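Local atomic coordinates of uncharacterized protein VP1736 (Vibrio parahaemolyticus, PDB entry 3LXQ), a protein that is of unknown function but has a sulfatase-like domain of the alkaline phosphatase clan, built around a mixed beta sheet flanked by helices. Residues Q200-E203 / E204-T208; V218-E221 / D222-N225; N225-D228 / E229-R233. All blocks are in the same frame, centred on the assembly; numbering follows the deposited sequence.

In the fold
The three contacts follow one another along the chain within the sulfatase-like domain, and none encloses another. All are local, so none closes a long loop. Contact 1 closes a turn where strand 200-202, a parallel partner of strand 175-180 in the mixed sheet, ends in a short 3-10 segment. Contact 2 is the start of helix 220-234, just after strand 217-218, and contact 3 carries the same helix onward, sharing Asn-225 with it. Contacts 1 and 2 meet through Tyr-207, which packs on Leu-223 and Val-218. Contacts 1 and 3 meet where Tyr-207 touches Lys-226 and Val-202 touches Glu-230. Together they join the strand's exit to the helix packed on it.

Contact 1 (Q200-E203 / E204-T208); sequences QIVE and EKNYT
Asn-206 folds its side chain back over the end of strand 200-202, its CB 4.1 Å from Val-202 CG1 and its amide oxygen turned to the backbone of Glu-203. The motif is a type I beta turn, 203-206, at the exit of a parallel strand of the sulfatase-like sheet, its middle residues part of the 3-10 segment 204-206. Two hydrogen bonds between the same two residues close it. The N-H of Glu-203 points at Asn-206 OD1, 2.9 Å from N, almost perfectly straight (177°) and in the plane of the amide carbonyl, on a lone pair. In return Asn-206 N reaches Glu-203 O at 2.8 Å, this time from above the carbonyl plane. A chi1 of -54° swings the amide back beside the backbone N of Asn-206, which brings OD1 to Glu-203 N; the turn itself brings Asn-206 N to Glu-203 O.

The side chain of Glu-203 leaves on another course. Its CG lies between the backbone N and the carbonyl carbon (chi1 68°) and meets Lys-205 CG at 3.8 Å, the two chains slanting across each other. Their charged ends form only a long salt bridge, OE2 of Glu-203 to NZ of Lys-205 at 4.0 Å; the stronger partner of that carboxylate is Lys-190 in helix 189-195, while OE1 accepts from Ala-184 N.

Tyr-207 reaches toward helix 220-234 and hydrogen-bonds through its OH to Tyr-180 O. Its ring presents an edge to the turn: CD2 lies 3.3 Å from Glu-203 O, which sits near the ring plane.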
loop_
_atom_site.group_PDB
_atom_site.type_symbol
_atom_site.label_atom_id
_atom_site.label_comp_id
_atom_site.label_asym_id
_atom_site.label_seq_id
_atom_site.Cartn_x
_atom_site.Cartn_y
_atom_site.Cartn_z
ATOM N N GLN A 200 15.326 -11.421 6.900
ATOM C CA GLN A 200 15.047 -12.717 6.303
ATOM C C GLN A 200 14.173 -12.529 5.066
ATOM O O GLN A 200 13.304 -11.657 5.043
ATOM C CB GLN A 200 14.328 -13.585 7.337
ATOM C CG GLN A 200 13.636 -14.828 6.798
ATOM C CD GLN A 200 12.794 -15.533 7.849
ATOM O OE1 GLN A 200 12.898 -16.748 8.024
ATOM N NE2 GLN A 200 11.963 -14.773 8.563
ATOM N N ILE A 201 14.427 -13.321 4.030
ATOM C CA ILE A 201 13.499 -13.432 2.910
ATOM C C ILE A 201 13.137 -14.893 2.715
ATOM O O ILE A 201 14.007 -15.763 2.549
ATOM C CB ILE A 201 14.028 -12.794 1.597
ATOM C CG1 ILE A 201 14.011 -11.269 1.719
ATOM C CG2 ILE A 201 13.162 -13.215 0.404
ATOM C CD1 ILE A 201 14.576 -10.533 0.528
ATOM N N VAL A 202 11.835 -15.140 2.772
ATOM C CA VAL A 202 11.260 -16.454 2.589
ATOM C C VAL A 202 10.661 -16.450 1.190
ATOM O O VAL A 202 9.810 -15.620 0.876
ATOM C CB VAL A 202 10.165 -16.721 3.651
ATOM C CG1 VAL A 202 9.585 -18.122 3.516
ATOM C CG2 VAL A 202 10.718 -16.497 5.061
ATOM N N GLU A 203 11.125 -17.361 0.341
ATOM C CA GLU A 203 10.630 -17.435 -1.029
ATOM C C GLU A 203 10.428 -18.883 -1.483
ATOM O O GLU A 203 10.504 -19.799 -0.661
ATOM C CB GLU A 203 11.557 -16.665 -1.966
ATOM C CG GLU A 203 12.924 -17.284 -2.155
ATOM C CD GLU A 203 13.804 -16.444 -3.038
ATOM O OE1 GLU A 203 13.467 -16.292 -4.234
ATOM O OE2 GLU A 203 14.828 -15.930 -2.533
ATOM N N GLU A 204 10.182 -19.087 -2.779
ATOM C CA GLU A 204 9.801 -20.402 -3.301
ATOM C C GLU A 204 10.715 -21.553 -2.845
ATOM O O GLU A 204 10.233 -22.627 -2.480
ATOM C CB GLU A 204 9.694 -20.377 -4.838
ATOM C CG GLU A 204 8.908 -21.560 -5.403
ATOM C CD GLU A 204 8.708 -21.507 -6.916
ATOM O OE1 GLU A 204 9.093 -20.500 -7.557
ATOM O OE2 GLU A 204 8.151 -22.484 -7.462
ATOM N N LYS A 205 12.023 -21.304 -2.845
ATOM C CA LYS A 205 13.023 -22.302 -2.469
ATOM C C LYS A 205 12.884 -22.812 -1.023
ATOM O O LYS A 205 13.450 -23.848 -0.679
ATOM C CB LYS A 205 14.438 -21.759 -2.721
ATOM C CG LYS A 205 14.819 -20.541 -1.885
ATOM C CD LYS A 205 16.140 -19.937 -2.336
ATOM C CE LYS A 205 16.688 -18.991 -1.276
ATOM N NZ LYS A 205 17.914 -18.278 -1.739
ATOM N N ASN A 206 12.118 -22.090 -0.201
ATOM C CA ASN A 206 11.916 -22.415 1.216
ATOM C C ASN A 206 10.624 -23.198 1.534
ATOM O O ASN A 206 10.374 -23.514 2.698
ATOM C CB ASN A 206 11.953 -21.135 2.082
ATOM C CG ASN A 206 13.218 -20.299 1.875
ATOM O OD1 ASN A 206 13.164 -19.192 1.334
ATOM N ND2 ASN A 206 14.359 -20.825 2.313
ATOM N N TYR A 207 9.804 -23.493 0.524
ATOM C CA TYR A 207 8.561 -24.267 0.726
ATOM C C TYR A 207 8.752 -25.771 0.526
ATOM O O TYR A 207 8.971 -26.247 -0.597
ATOM C CB TYR A 207 7.446 -23.785 -0.201
ATOM C CG TYR A 207 6.907 -22.403 0.105
ATOM C CD1 TYR A 207 5.690 -22.241 0.775
ATOM C CD2 TYR A 207 7.603 -21.258 -0.294
ATOM C CE1 TYR A 207 5.186 -20.974 1.048
ATOM C CE2 TYR A 207 7.111 -19.987 -0.027
ATOM C CZ TYR A 207 5.905 -19.851 0.649
ATOM O OH TYR A 207 5.418 -18.592 0.902
ATOM N N THR A 208 8.637 -26.516 1.620
ATOM C CA THR A 208 8.907 -27.942 1.606
ATOM C C THR A 208 7.887 -28.770 0.806
ATOM O O THR A 208 8.285 -29.542 -0.068
ATOM C CB THR A 208 9.080 -28.504 3.036
ATOM O OG1 THR A 208 8.033 -28.007 3.881
ATOM C CG2 THR A 208 10.438 -28.092 3.616
#

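Contact 2 (V218-E221 / D222-N225); sequences VSDE and DLYN
Val-218, the last residue of strand 217-218, lays its side chain against the first turn of helix 220-234, with CB 3.9 Å from Asp-222 CB and CG2 4.0 Å from Leu-223 N. The arrangement is a helix start in the sulfatase-like domain, with only Ser-219 between strand and helix.

Ser-219 holds the N-cap position, and its OG bonds the side chain of Asp-222, three residues on: it donates to OD2 of Asp-222 at 2.8 Å and meets the carboxylate from well above its plane. The same OG is also hydrogen-bonded to Tyr-277 OH. Asp-222 has other bonds too: OD2 also takes Phe-212 N and OD1 takes Gly-211 N, so the carboxylate ties the helix start to the backbone of the loop before strand 213-214. The carbonyl of Ser-219 opens the helical pattern, accepting Leu-223 N at 3.0 Å.

Asp-220 points its carboxylate the same way as the neighbouring Leu-223 side chain, and OD1 comes within 4.2 Å of Leu-223 CD2. This buried acid is well satisfied: OD1 accepts from Ser-248 N and Ser-249 N, and OD2 pairs with Ser-278 OG. At the first turn of a helix its negative charge would probably be favoured by the helix dipole. The carbonyl of Asp-220 accepts Tyr-224 N and also lies close to the tyrosine ring, its O 3.1 Å from Tyr-224 CD2.

Glu-221 keeps its chain extended, with OE1 hydrogen-bonded to Tyr-280 OH, and its carbonyl O receives Asn-225 N at 2.8 Å.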
loop_
_atom_site.group_PDB
_atom_site.type_symbol
_atom_site.label_atom_id
_atom_site.label_comp_id
_atom_site.label_asym_id
_atom_site.label_seq_id
_atom_site.Cartn_x
_atom_site.Cartn_y
_atom_site.Cartn_z
ATOM N N VAL A 218 4.154 -20.981 -5.513
ATOM C CA VAL A 218 3.141 -21.694 -4.699
ATOM C C VAL A 218 1.821 -20.915 -4.617
ATOM O O VAL A 218 1.812 -19.666 -4.669
ATOM C CB VAL A 218 3.651 -22.019 -3.272
ATOM C CG1 VAL A 218 4.979 -22.757 -3.322
ATOM C CG2 VAL A 218 3.777 -20.763 -2.434
ATOM N N SER A 219 0.712 -21.647 -4.504
ATOM C CA SER A 219 -0.612 -21.028 -4.363
ATOM C C SER A 219 -0.673 -20.156 -3.104
ATOM O O SER A 219 0.209 -20.242 -2.242
ATOM C CB SER A 219 -1.714 -22.090 -4.339
ATOM O OG SER A 219 -1.673 -22.852 -3.132
ATOM N N ASP A 220 -1.691 -19.298 -3.017
ATOM C CA ASP A 220 -1.818 -18.393 -1.883
ATOM C C ASP A 220 -2.137 -19.132 -0.576
ATOM O O ASP A 220 -1.700 -18.696 0.477
ATOM C CB ASP A 220 -2.823 -17.276 -2.180
ATOM C CG ASP A 220 -2.349 -16.336 -3.291
ATOM O OD1 ASP A 220 -1.117 -16.253 -3.545
ATOM O OD2 ASP A 220 -3.221 -15.681 -3.922
ATOM N N GLU A 221 -2.848 -20.260 -0.634
ATOM C CA GLU A 221 -3.043 -21.075 0.591
ATOM C C GLU A 221 -1.707 -21.579 1.156
ATOM O O GLU A 221 -1.490 -21.502 2.356
ATOM C CB GLU A 221 -4.059 -22.224 0.416
ATOM C CG GLU A 221 -4.232 -23.089 1.684
ATOM C CD GLU A 221 -5.453 -24.019 1.674
ATOM O OE1 GLU A 221 -5.985 -24.336 0.591
ATOM O OE2 GLU A 221 -5.879 -24.449 2.762
ATOM N N ASP A 222 -0.806 -22.054 0.288
ATOM C CA ASP A 222 0.538 -22.467 0.728
ATOM C C ASP A 222 1.330 -21.290 1.286
ATOM O O ASP A 222 2.026 -21.420 2.297
ATOM C CB ASP A 222 1.319 -23.170 -0.393
ATOM C CG ASP A 222 0.642 -24.454 -0.862
ATOM O OD1 ASP A 222 0.384 -25.360 -0.028
ATOM O OD2 ASP A 222 0.354 -24.538 -2.074
ATOM N N LEU A 223 1.214 -20.138 0.626
ATOM C CA LEU A 223 1.811 -18.895 1.124
ATOM C C LEU A 223 1.338 -18.590 2.544
ATOM O O LEU A 223 2.138 -18.284 3.427
ATOM C CB LEU A 223 1.432 -17.718 0.225
ATOM C CG LEU A 223 1.896 -16.317 0.643
ATOM C CD1 LEU A 223 3.393 -16.129 0.434
ATOM C CD2 LEU A 223 1.115 -15.276 -0.140
ATOM N N TYR A 224 0.027 -18.697 2.727
ATOM C CA TYR A 224 -0.626 -18.363 3.977
ATOM C C TYR A 224 -0.401 -19.404 5.078
ATOM O O TYR A 224 -0.415 -19.054 6.259
ATOM C CB TYR A 224 -2.122 -18.137 3.741
ATOM C CG TYR A 224 -2.505 -16.816 3.080
ATOM C CD1 TYR A 224 -1.906 -15.603 3.453
ATOM C CD2 TYR A 224 -3.513 -16.775 2.119
ATOM C CE1 TYR A 224 -2.293 -14.389 2.859
ATOM C CE2 TYR A 224 -3.905 -15.576 1.523
ATOM C CZ TYR A 224 -3.300 -14.395 1.892
ATOM O OH TYR A 224 -3.720 -13.239 1.283
ATOM N N ASN A 225 -0.208 -20.674 4.707
ATOM C CA ASN A 225 0.203 -21.696 5.694
ATOM C C ASN A 225 1.620 -21.377 6.175
ATOM O O ASN A 225 1.929 -21.498 7.359
ATOM C CB ASN A 225 0.170 -23.121 5.119
ATOM C CG ASN A 225 -1.231 -23.574 4.682
ATOM O OD1 ASN A 225 -1.368 -24.301 3.695
ATOM N ND2 ASN A 225 -2.259 -23.174 5.421
#

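Contact 3 (N225-D228 / E229-R233); sequences NKAD and EEFER
Residues 225-233 continue helix 220-234 with regular i to i+4 bonds, from Glu-229 N on Asn-225 O at 2.9 Å to Glu-232 N on Asp-228 O at 3.2 Å, and Glu-230 N adds a weak second bond to Ala-227 O. In this helix of the sulfatase-like domain Ala-227 and Phe-231 face strand 175-180 and helix 271-289, while charged side chains pair along other sides.

On the inner side, Ala-227 CB touches Phe-231 CE2 at 3.7 Å. The ring also spreads beneath the alanine carbonyl, whose O stands 3.2 Å above one face, offset toward the rim. CG of Phe-231 stands opposite the carbonyl carbon (chi1 -61°), which turns the ring back over Ala-227, where Phe-285, Phe-241 and Tyr-294 also pack on it, the last edge-to-face.

Lys-226 bends at chi2 (57°) and slants across Glu-229, forming a salt bridge of 3.5 Å from NZ to OE1; NZ also has a weak bond to Asn-206 O.

Asp-228 and Glu-232 run side by side, with carboxylate planes nearly perpendicular (83°) and OD2 only 3.3 Å from OE1. Outside groups probably offset the repulsion: Asp-228 pairs with Lys-288 and Tyr-294 OH, and Glu-232 OE2 with Ser-293 N. Further on, Arg-233 NH2 makes a hydrogen-bonded salt bridge to Glu-230 OE1 at 2.6 Å; OE1 lies at the guanidinium edge, in its plane, while NH2 stands above the carboxylate plane.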
loop_
_atom_site.group_PDB
_atom_site.type_symbol
_atom_site.label_atom_id
_atom_site.label_comp_id
_atom_site.label_asym_id
_atom_site.label_seq_id
_atom_site.Cartn_x
_atom_site.Cartn_y
_atom_site.Cartn_z
ATOM N N ASN A 225 -0.208 -20.674 4.707
ATOM C CA ASN A 225 0.203 -21.696 5.694
ATOM C C ASN A 225 1.620 -21.377 6.175
ATOM O O ASN A 225 1.929 -21.498 7.359
ATOM C CB ASN A 225 0.170 -23.121 5.119
ATOM C CG ASN A 225 -1.231 -23.574 4.682
ATOM O OD1 ASN A 225 -1.368 -24.301 3.695
ATOM N ND2 ASN A 225 -2.259 -23.174 5.421
ATOM N N LYS A 226 2.466 -20.948 5.236
ATOM C CA LYS A 226 3.856 -20.603 5.513
ATOM C C LYS A 226 3.942 -19.401 6.428
ATOM O O LYS A 226 4.824 -19.325 7.286
ATOM C CB LYS A 226 4.603 -20.283 4.212
ATOM C CG LYS A 226 6.121 -20.153 4.370
ATOM C CD LYS A 226 6.683 -21.451 4.969
ATOM C CE LYS A 226 8.170 -21.642 4.714
ATOM N NZ LYS A 226 8.686 -22.798 5.532
ATOM N N ALA A 227 3.035 -18.451 6.213
ATOM C CA ALA A 227 2.981 -17.245 7.013
ATOM C C ALA A 227 2.675 -17.648 8.449
ATOM O O ALA A 227 3.504 -17.450 9.347
ATOM C CB ALA A 227 1.933 -16.300 6.463
ATOM N N ASP A 228 1.504 -18.259 8.636
ATOM C CA ASP A 228 1.059 -18.826 9.924
ATOM C C ASP A 228 2.138 -19.647 10.649
ATOM O O ASP A 228 2.211 -19.630 11.885
ATOM C CB ASP A 228 -0.212 -19.664 9.710
ATOM C CG ASP A 228 -0.634 -20.438 10.959
ATOM O OD1 ASP A 228 -0.333 -21.646 11.010
ATOM O OD2 ASP A 228 -1.253 -19.847 11.875
ATOM N N GLU A 229 2.946 -20.371 9.873
ATOM C CA GLU A 229 4.098 -21.143 10.378
ATOM C C GLU A 229 5.200 -20.224 10.909
ATOM O O GLU A 229 5.762 -20.464 11.978
ATOM C CB GLU A 229 4.701 -22.012 9.260
ATOM C CG GLU A 229 4.548 -23.516 9.397
ATOM C CD GLU A 229 5.550 -24.288 8.539
ATOM O OE1 GLU A 229 5.909 -23.818 7.431
ATOM O OE2 GLU A 229 5.992 -25.368 8.982
ATOM N N GLU A 230 5.508 -19.187 10.138
ATOM C CA GLU A 230 6.585 -18.251 10.444
ATOM C C GLU A 230 6.233 -17.362 11.622
ATOM O O GLU A 230 7.113 -16.927 12.359
ATOM C CB GLU A 230 6.860 -17.361 9.220
ATOM C CG GLU A 230 7.807 -17.983 8.205
ATOM C CD GLU A 230 9.227 -18.103 8.747
ATOM O OE1 GLU A 230 9.602 -19.206 9.200
ATOM O OE2 GLU A 230 9.963 -17.093 8.751
ATOM N N PHE A 231 4.942 -17.067 11.761
ATOM C CA PHE A 231 4.469 -16.142 12.778
ATOM C C PHE A 231 4.393 -16.871 14.105
ATOM O O PHE A 231 4.825 -16.340 15.120
ATOM C CB PHE A 231 3.099 -15.562 12.416
ATOM C CG PHE A 231 3.077 -14.767 11.125
ATOM C CD1 PHE A 231 4.219 -14.131 10.654
ATOM C CD2 PHE A 231 1.895 -14.645 10.400
ATOM C CE1 PHE A 231 4.193 -13.403 9.479
ATOM C CE2 PHE A 231 1.862 -13.899 9.213
ATOM C CZ PHE A 231 3.021 -13.284 8.756
ATOM N N GLU A 232 3.854 -18.090 14.093
ATOM C CA GLU A 232 3.812 -18.915 15.310
ATOM C C GLU A 232 5.214 -19.300 15.773
ATOM O O GLU A 232 5.432 -19.581 16.957
ATOM C CB GLU A 232 2.945 -20.156 15.118
ATOM C CG GLU A 232 2.041 -20.444 16.323
ATOM C CD GLU A 232 0.582 -20.590 15.917
ATOM O OE1 GLU A 232 0.292 -20.757 14.703
ATOM O OE2 GLU A 232 -0.281 -20.522 16.809
ATOM N N ARG A 233 6.146 -19.304 14.823
ATOM C CA ARG A 233 7.567 -19.480 15.088
ATOM C C ARG A 233 8.140 -18.232 15.753
ATOM O O ARG A 233 8.654 -18.308 16.873
ATOM C CB ARG A 233 8.321 -19.787 13.786
ATOM C CG ARG A 233 9.790 -20.208 13.954
ATOM C CD ARG A 233 10.668 -19.037 14.433
ATOM N NE ARG A 233 11.841 -18.779 13.595
ATOM C CZ ARG A 233 11.841 -18.751 12.266
ATOM N NH1 ARG A 233 12.966 -18.498 11.616
ATOM N NH2 ARG A 233 10.723 -18.957 11.583
#